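PDB 6SYY: periplasmic cell division protein (SufI) from Aquifex aeolicus, which probably oxidises substrates as a multicopper oxidase (McoA), passing electrons through four bound copper ions to oxygen. Local coordinates for residues V429-N435 and V521-A527; N435-I441 and I491-H497. All coordinates share one frame; numbering follows the deposited sequence.

Contact 1: residues V429-N435 and V521-A527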
loop_
_atom_site.group_PDB
_atom_site.type_symbol
_atom_site.label_atom_id
_atom_site.label_comp_id
_atom_site.label_asym_id
_atom_site.label_seq_id
_atom_site.Cartn_x
_atom_site.Cartn_y
_atom_site.Cartn_z
ATOM N N VAL A 429 11.673 -16.261 15.545
ATOM C CA VAL A 429 10.325 -15.765 15.306
ATOM C C VAL A 429 9.795 -15.197 16.612
ATOM O O VAL A 429 10.084 -15.726 17.692
ATOM C CB VAL A 429 9.378 -16.860 14.764
ATOM C CG1 VAL A 429 9.840 -17.336 13.395
ATOM C CG2 VAL A 429 9.279 -18.028 15.742
ATOM N N LEU A 430 9.034 -14.105 16.515
ATOM C CA LEU A 430 8.430 -13.531 17.710
ATOM C C LEU A 430 7.406 -14.482 18.311
ATOM O O LEU A 430 7.340 -14.644 19.533
ATOM C CB LEU A 430 7.783 -12.189 17.380
ATOM C CG LEU A 430 7.258 -11.428 18.599
ATOM C CD1 LEU A 430 8.413 -11.032 19.510
ATOM C CD2 LEU A 430 6.438 -10.206 18.187
ATOM N N PHE A 431 6.603 -15.118 17.465
ATOM C CA PHE A 431 5.633 -16.102 17.912
ATOM C C PHE A 431 5.401 -17.080 16.773
ATOM O O PHE A 431 5.736 -16.810 15.616
ATOM C CB PHE A 431 4.313 -15.450 18.355
ATOM C CG PHE A 431 3.589 -14.731 17.254
ATOM C CD1 PHE A 431 3.856 -13.399 16.988
ATOM C CD2 PHE A 431 2.642 -15.386 16.484
ATOM C CE1 PHE A 431 3.199 -12.735 15.973
ATOM C CE2 PHE A 431 1.982 -14.727 15.465
ATOM C CZ PHE A 431 2.260 -13.400 15.211
ATOM N N GLU A 432 4.818 -18.223 17.116
ATOM C CA GLU A 432 4.598 -19.307 16.174
ATOM C C GLU A 432 3.158 -19.781 16.286
ATOM O O GLU A 432 2.602 -19.841 17.385
ATOM C CB GLU A 432 5.569 -20.461 16.444
ATOM C CG GLU A 432 5.439 -21.645 15.512
ATOM C CD GLU A 432 6.509 -22.686 15.767
ATOM O OE1 GLU A 432 7.508 -22.355 16.439
ATOM O OE2 GLU A 432 6.352 -23.833 15.303
ATOM N N GLN A 433 2.555 -20.107 15.144
ATOM C CA GLN A 433 1.188 -20.603 15.091
ATOM C C GLN A 433 1.130 -21.851 14.218
ATOM O O GLN A 433 1.996 -22.087 13.371
ATOM C CB GLN A 433 0.218 -19.540 14.544
ATOM C CG GLN A 433 0.230 -18.224 15.305
ATOM C CD GLN A 433 -0.292 -18.360 16.723
ATOM O OE1 GLN A 433 -0.954 -19.341 17.065
ATOM N NE2 GLN A 433 0.005 -17.372 17.557
ATOM N N ASN A 434 0.101 -22.659 14.442
ATOM C CA ASN A 434 -0.173 -23.790 13.576
ATOM C C ASN A 434 -1.047 -23.348 12.412
ATOM O O ASN A 434 -1.842 -22.411 12.533
ATOM C CB ASN A 434 -0.863 -24.913 14.346
ATOM C CG ASN A 434 0.084 -25.657 15.251
ATOM O OD1 ASN A 434 1.248 -25.859 14.910
ATOM N ND2 ASN A 434 -0.407 -26.069 16.415
ATOM N N ASN A 435 -0.885 -24.025 11.278
ATOM C CA ASN A 435 -1.690 -23.718 10.103
ATOM C C ASN A 435 -3.171 -23.873 10.427
ATOM O O ASN A 435 -3.601 -24.901 10.960
ATOM C CB ASN A 435 -1.294 -24.633 8.944
ATOM C CG ASN A 435 -1.904 -24.201 7.624
ATOM O OD1 ASN A 435 -2.561 -23.163 7.540
ATOM N ND2 ASN A 435 -1.679 -24.992 6.581
ATOM N N VAL A 521 9.842 -7.861 12.780
ATOM C CA VAL A 521 10.126 -9.184 13.330
ATOM C C VAL A 521 9.577 -10.240 12.378
ATOM O O VAL A 521 8.796 -9.949 11.472
ATOM C CB VAL A 521 9.521 -9.393 14.738
ATOM C CG1 VAL A 521 10.170 -8.477 15.757
ATOM C CG2 VAL A 521 8.013 -9.191 14.704
ATOM N N ASN A 522 9.999 -11.481 12.600
ATOM C CA ASN A 522 9.394 -12.632 11.947
ATOM C C ASN A 522 8.329 -13.232 12.852
ATOM O O ASN A 522 8.406 -13.144 14.080
ATOM C CB ASN A 522 10.428 -13.720 11.633
ATOM C CG ASN A 522 11.523 -13.261 10.687
ATOM O OD1 ASN A 522 11.277 -12.540 9.723
ATOM N ND2 ASN A 522 12.745 -13.700 10.956
ATOM N N TYR A 523 7.333 -13.855 12.234
ATOM C CA TYR A 523 6.509 -14.840 12.912
ATOM C C TYR A 523 6.401 -16.054 11.999
ATOM O O TYR A 523 6.730 -15.991 10.811
ATOM C CB TYR A 523 5.121 -14.291 13.306
ATOM C CG TYR A 523 4.147 -14.108 12.168
ATOM C CD1 TYR A 523 3.177 -15.066 11.900
ATOM C CD2 TYR A 523 4.184 -12.974 11.368
ATOM C CE1 TYR A 523 2.275 -14.905 10.860
ATOM C CE2 TYR A 523 3.284 -12.800 10.326
ATOM C CZ TYR A 523 2.332 -13.771 10.077
ATOM O OH TYR A 523 1.429 -13.615 9.049
ATOM N N ARG A 524 5.971 -17.172 12.572
ATOM C CA ARG A 524 6.007 -18.453 11.883
ATOM C C ARG A 524 4.624 -19.085 11.883
ATOM O O ARG A 524 3.911 -19.034 12.888
ATOM C CB ARG A 524 7.015 -19.398 12.543
ATOM C CG ARG A 524 7.213 -20.723 11.833
ATOM C CD ARG A 524 8.144 -21.617 12.650
ATOM N NE ARG A 524 8.115 -23.009 12.211
ATOM C CZ ARG A 524 9.159 -23.656 11.705
ATOM N NH1 ARG A 524 10.326 -23.038 11.579
ATOM N NH2 ARG A 524 9.036 -24.923 11.332
ATOM N N VAL A 525 4.248 -19.672 10.749
ATOM C CA VAL A 525 3.051 -20.501 10.646
ATOM C C VAL A 525 3.480 -21.853 10.096
ATOM O O VAL A 525 4.061 -21.922 9.007
ATOM C CB VAL A 525 1.970 -19.878 9.748
ATOM C CG1 VAL A 525 0.699 -20.720 9.807
ATOM C CG2 VAL A 525 1.697 -18.436 10.153
ATOM N N ASN A 526 3.188 -22.921 10.835
ATOM C CA ASN A 526 3.653 -24.243 10.448
ATOM C C ASN A 526 2.841 -24.776 9.269
ATOM O O ASN A 526 1.863 -24.168 8.821
ATOM C CB ASN A 526 3.589 -25.196 11.639
ATOM C CG ASN A 526 4.534 -24.788 12.753
ATOM O OD1 ASN A 526 5.691 -24.441 12.503
ATOM N ND2 ASN A 526 4.042 -24.803 13.985
ATOM N N ALA A 527 3.272 -25.927 8.759
ATOM C CA ALA A 527 2.699 -26.514 7.549
ATOM C C ALA A 527 1.238 -26.923 7.734
ATOM O O ALA A 527 0.846 -27.403 8.799
ATOM C CB ALA A 527 3.533 -27.715 7.107
HETATM O O HOH W 1 0.677 -26.726 11.135
#

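Contact 2: residues N435-I441 and I491-H497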
loop_
_atom_site.group_PDB
_atom_site.type_symbol
_atom_site.label_atom_id
_atom_site.label_comp_id
_atom_site.label_asym_id
_atom_site.label_seq_id
_atom_site.Cartn_x
_atom_site.Cartn_y
_atom_site.Cartn_z
ATOM N N ASN A 435 -0.885 -24.025 11.278
ATOM C CA ASN A 435 -1.690 -23.718 10.103
ATOM C C ASN A 435 -3.171 -23.873 10.427
ATOM O O ASN A 435 -3.601 -24.901 10.960
ATOM C CB ASN A 435 -1.294 -24.633 8.944
ATOM C CG ASN A 435 -1.904 -24.201 7.624
ATOM O OD1 ASN A 435 -2.561 -23.163 7.540
ATOM N ND2 ASN A 435 -1.679 -24.992 6.581
ATOM N N GLY A 436 -3.949 -22.838 10.122
ATOM C CA GLY A 436 -5.359 -22.821 10.436
ATOM C C GLY A 436 -5.720 -22.147 11.742
ATOM O O GLY A 436 -6.914 -21.983 12.023
ATOM N N ASP A 437 -4.737 -21.754 12.552
ATOM C CA ASP A 437 -5.030 -21.057 13.796
ATOM C C ASP A 437 -5.695 -19.719 13.514
ATOM O O ASP A 437 -5.264 -18.969 12.633
ATOM C CB ASP A 437 -3.748 -20.828 14.602
ATOM C CG ASP A 437 -3.270 -22.078 15.318
ATOM O OD1 ASP A 437 -3.937 -23.127 15.204
ATOM O OD2 ASP A 437 -2.222 -22.008 15.994
ATOM N N VAL A 438 -6.750 -19.425 14.262
ATOM C CA VAL A 438 -7.284 -18.074 14.336
ATOM C C VAL A 438 -6.591 -17.364 15.486
ATOM O O VAL A 438 -6.538 -17.882 16.608
ATOM C CB VAL A 438 -8.809 -18.085 14.526
ATOM C CG1 VAL A 438 -9.334 -16.657 14.594
ATOM C CG2 VAL A 438 -9.472 -18.842 13.390
ATOM N N VAL A 439 -6.036 -16.190 15.205
ATOM C CA VAL A 439 -5.291 -15.411 16.184
ATOM C C VAL A 439 -5.874 -14.008 16.229
ATOM O O VAL A 439 -6.121 -13.398 15.183
ATOM C CB VAL A 439 -3.788 -15.355 15.849
ATOM C CG1 VAL A 439 -3.032 -14.590 16.927
ATOM C CG2 VAL A 439 -3.227 -16.758 15.690
ATOM N N ILE A 440 -6.106 -13.506 17.435
ATOM C CA ILE A 440 -6.398 -12.097 17.653
ATOM C C ILE A 440 -5.088 -11.412 18.007
ATOM O O ILE A 440 -4.470 -11.726 19.030
ATOM C CB ILE A 440 -7.443 -11.894 18.759
ATOM C CG1 ILE A 440 -8.782 -12.512 18.350
ATOM C CG2 ILE A 440 -7.602 -10.411 19.072
ATOM C CD1 ILE A 440 -9.864 -12.366 19.402
ATOM N N ILE A 441 -4.648 -10.494 17.160
ATOM C CA ILE A 441 -3.459 -9.704 17.434
ATOM C C ILE A 441 -3.898 -8.391 18.060
ATOM O O ILE A 441 -4.841 -7.746 17.586
ATOM C CB ILE A 441 -2.630 -9.475 16.161
ATOM C CG1 ILE A 441 -2.046 -10.801 15.675
ATOM C CG2 ILE A 441 -1.516 -8.475 16.421
ATOM C CD1 ILE A 441 -1.078 -10.649 14.520
ATOM N N ILE A 491 -7.138 -6.959 15.992
ATOM C CA ILE A 491 -7.413 -7.504 14.671
ATOM C C ILE A 491 -7.508 -9.020 14.779
ATOM O O ILE A 491 -7.013 -9.633 15.729
ATOM C CB ILE A 491 -6.347 -7.102 13.630
ATOM C CG1 ILE A 491 -4.985 -7.705 13.992
ATOM C CG2 ILE A 491 -6.247 -5.587 13.515
ATOM C CD1 ILE A 491 -3.913 -7.422 12.967
ATOM N N ALA A 492 -8.153 -9.625 13.784
ATOM C CA ALA A 492 -8.337 -11.069 13.721
ATOM C C ALA A 492 -7.686 -11.604 12.455
ATOM O O ALA A 492 -7.932 -11.081 11.364
ATOM C CB ALA A 492 -9.821 -11.440 13.742
ATOM N N VAL A 493 -6.866 -12.644 12.599
ATOM C CA VAL A 493 -6.145 -13.246 11.481
ATOM C C VAL A 493 -6.476 -14.730 11.433
ATOM O O VAL A 493 -6.257 -15.452 12.415
ATOM C CB VAL A 493 -4.625 -13.045 11.596
ATOM C CG1 VAL A 493 -3.970 -13.171 10.223
ATOM C CG2 VAL A 493 -4.302 -11.705 12.237
ATOM N N ASP A 494 -7.000 -15.184 10.298
ATOM C CA ASP A 494 -7.152 -16.613 10.031
ATOM C C ASP A 494 -5.894 -17.061 9.302
ATOM O O ASP A 494 -5.737 -16.825 8.101
ATOM C CB ASP A 494 -8.409 -16.891 9.215
ATOM C CG ASP A 494 -8.598 -18.374 8.909
ATOM O OD1 ASP A 494 -7.770 -19.200 9.358
ATOM O OD2 ASP A 494 -9.580 -18.715 8.219
ATOM N N MET A 495 -4.994 -17.717 10.028
ATOM C CA MET A 495 -3.688 -18.083 9.486
ATOM C C MET A 495 -3.736 -19.476 8.852
ATOM O O MET A 495 -3.080 -20.424 9.284
ATOM C CB MET A 495 -2.624 -17.988 10.573
ATOM C CG MET A 495 -2.434 -16.571 11.104
ATOM S SD MET A 495 -1.006 -16.384 12.193
ATOM C CE MET A 495 -0.999 -14.607 12.419
ATOM N N SER A 496 -4.537 -19.574 7.794
ATOM C CA SER A 496 -4.690 -20.795 7.017
ATOM C C SER A 496 -4.003 -20.617 5.666
ATOM O O SER A 496 -4.282 -19.651 4.948
ATOM C CB SER A 496 -6.173 -21.132 6.838
ATOM O OG SER A 496 -6.353 -22.433 6.310
ATOM N N HIS A 497 -3.099 -21.535 5.328
ATOM C CA HIS A 497 -2.344 -21.452 4.084
ATOM C C HIS A 497 -2.296 -22.817 3.411
ATOM O O HIS A 497 -2.291 -23.851 4.090
ATOM C CB HIS A 497 -0.913 -20.938 4.316
ATOM C CG HIS A 497 -0.037 -21.888 5.076
ATOM N ND1 HIS A 497 0.584 -22.967 4.483
ATOM C CD2 HIS A 497 0.329 -21.915 6.379
ATOM C CE1 HIS A 497 1.290 -23.619 5.388
ATOM N NE2 HIS A 497 1.153 -23.002 6.547
#

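Contact 1: residues V429-N435 and V521-A527
The amide nitrogen ND2 of Asn526 is gripped from two directions: it donates to Glu432 OE2 at 2.8 Å and to Asn434 OD1 at 3.1 Å, with both acceptors lying close to its amide plane. The carboxylate is turned 78° against that amide and receives the bond on its anti lone pair. Glu432 reaches it with CG anti to the backbone N (chi1 -180°) and an extended chain. The other end of the amide is fixed as well, because Arg524 NE meets Asn526 OD1 at 2.8 Å in an almost straight bond within the guanidinium plane. Glu432 OE2 stands 3.7 Å from Arg524 NE but well out of that plane, a long salt bridge of charge alone, which probably still tempers the negative carboxylate.

Beneath this polar face a parallel pairing joins Glu432 to Arg524 and Gln433 to Val525, held by Arg524 N to Phe431 O, Gln433 N to Arg524 O and Asn526 N to Gln433 O. Just ahead of strand 432-433, Leu430 N gives Asn522 O a bond of 2.7 Å. On the other face Tyr523 CB sits over the Phe431 ring in a CH-pi contact, 3.7 Å from the centroid; the two rings are near parallel at 12° but slid apart, so they barely overlap.

Strand 432-433 is one of the two outermost strands of its sheet, beside 520-525, which pairs on its far side with 503-509. Phe431 and Gln433 pack on strand 394-402, while Tyr523 touches Met495 of strand 488-495, as expected between two sheets of a cupredoxin domain.

Contact 2: residues N435-I441 and I491-H497
The side-chain amide of Asn435 lies flat over the His497 ring, the planes only 4° apart and ND2 3.4 Å above the ring centre. It also bonds twice to that residue's backbone: His497 N donates to Asn435 OD1 at 2.8 Å, and Asn435 ND2 donates to His497 O, also at 2.8 Å. His497 CG lies between its backbone N and carbonyl carbon (chi1 68°), which folds the ring back over the amide. The ring is held in turn from outside, with NE2 bonded to Asn526 O and ND1 to Tyr499 N.

Next to this clasp, Gly436 N bonds to Met495 O at 2.7 Å from above the carbonyl plane; Met495 itself centres an inverse gamma turn. From there an antiparallel ladder runs between strands 437-441 and 491-495, whose directions differ by 157°. Val439 and Val493 exchange two backbone bonds, as do Ile441 and Ile491.

On the face carrying Val439, Ile441, Ile491, Val493 and Met495, the contacts are apolar: Ile441 CB meets Ile491 CG1 at 3.7 Å, and Val439 CG2 rests 4.2 Å from Met495 SD. Chemically, the ladder carries an apolar face toward the sandwich interior and ends in the polar pair Asn435 and His497, where the oxygen and the nitrogen of one side-chain amide each bond to the backbone of the same residue, which fixes the turn of the amide.

Following the chain, residues 429-435 come first and run through Asn435, which both contacts share, straight into 435-441. Contact 2 closes the inner loop when 491-497 returns beside 435-441; contact 1 closes the outer one only when the C-terminal 521-527 arrives, so contact 2 is nested within contact 1. The chain therefore passes at Asn435 from the edge strand of one sheet to an inner strand of the other. The two contacts, with centres about 11 Å apart, meet across the sandwich of the C-terminal cupredoxin domain: Gln433 CD packs 3.5 Å from Val439 CG2, and Val525 CG1 lies 3.6 Å from His497 CD2.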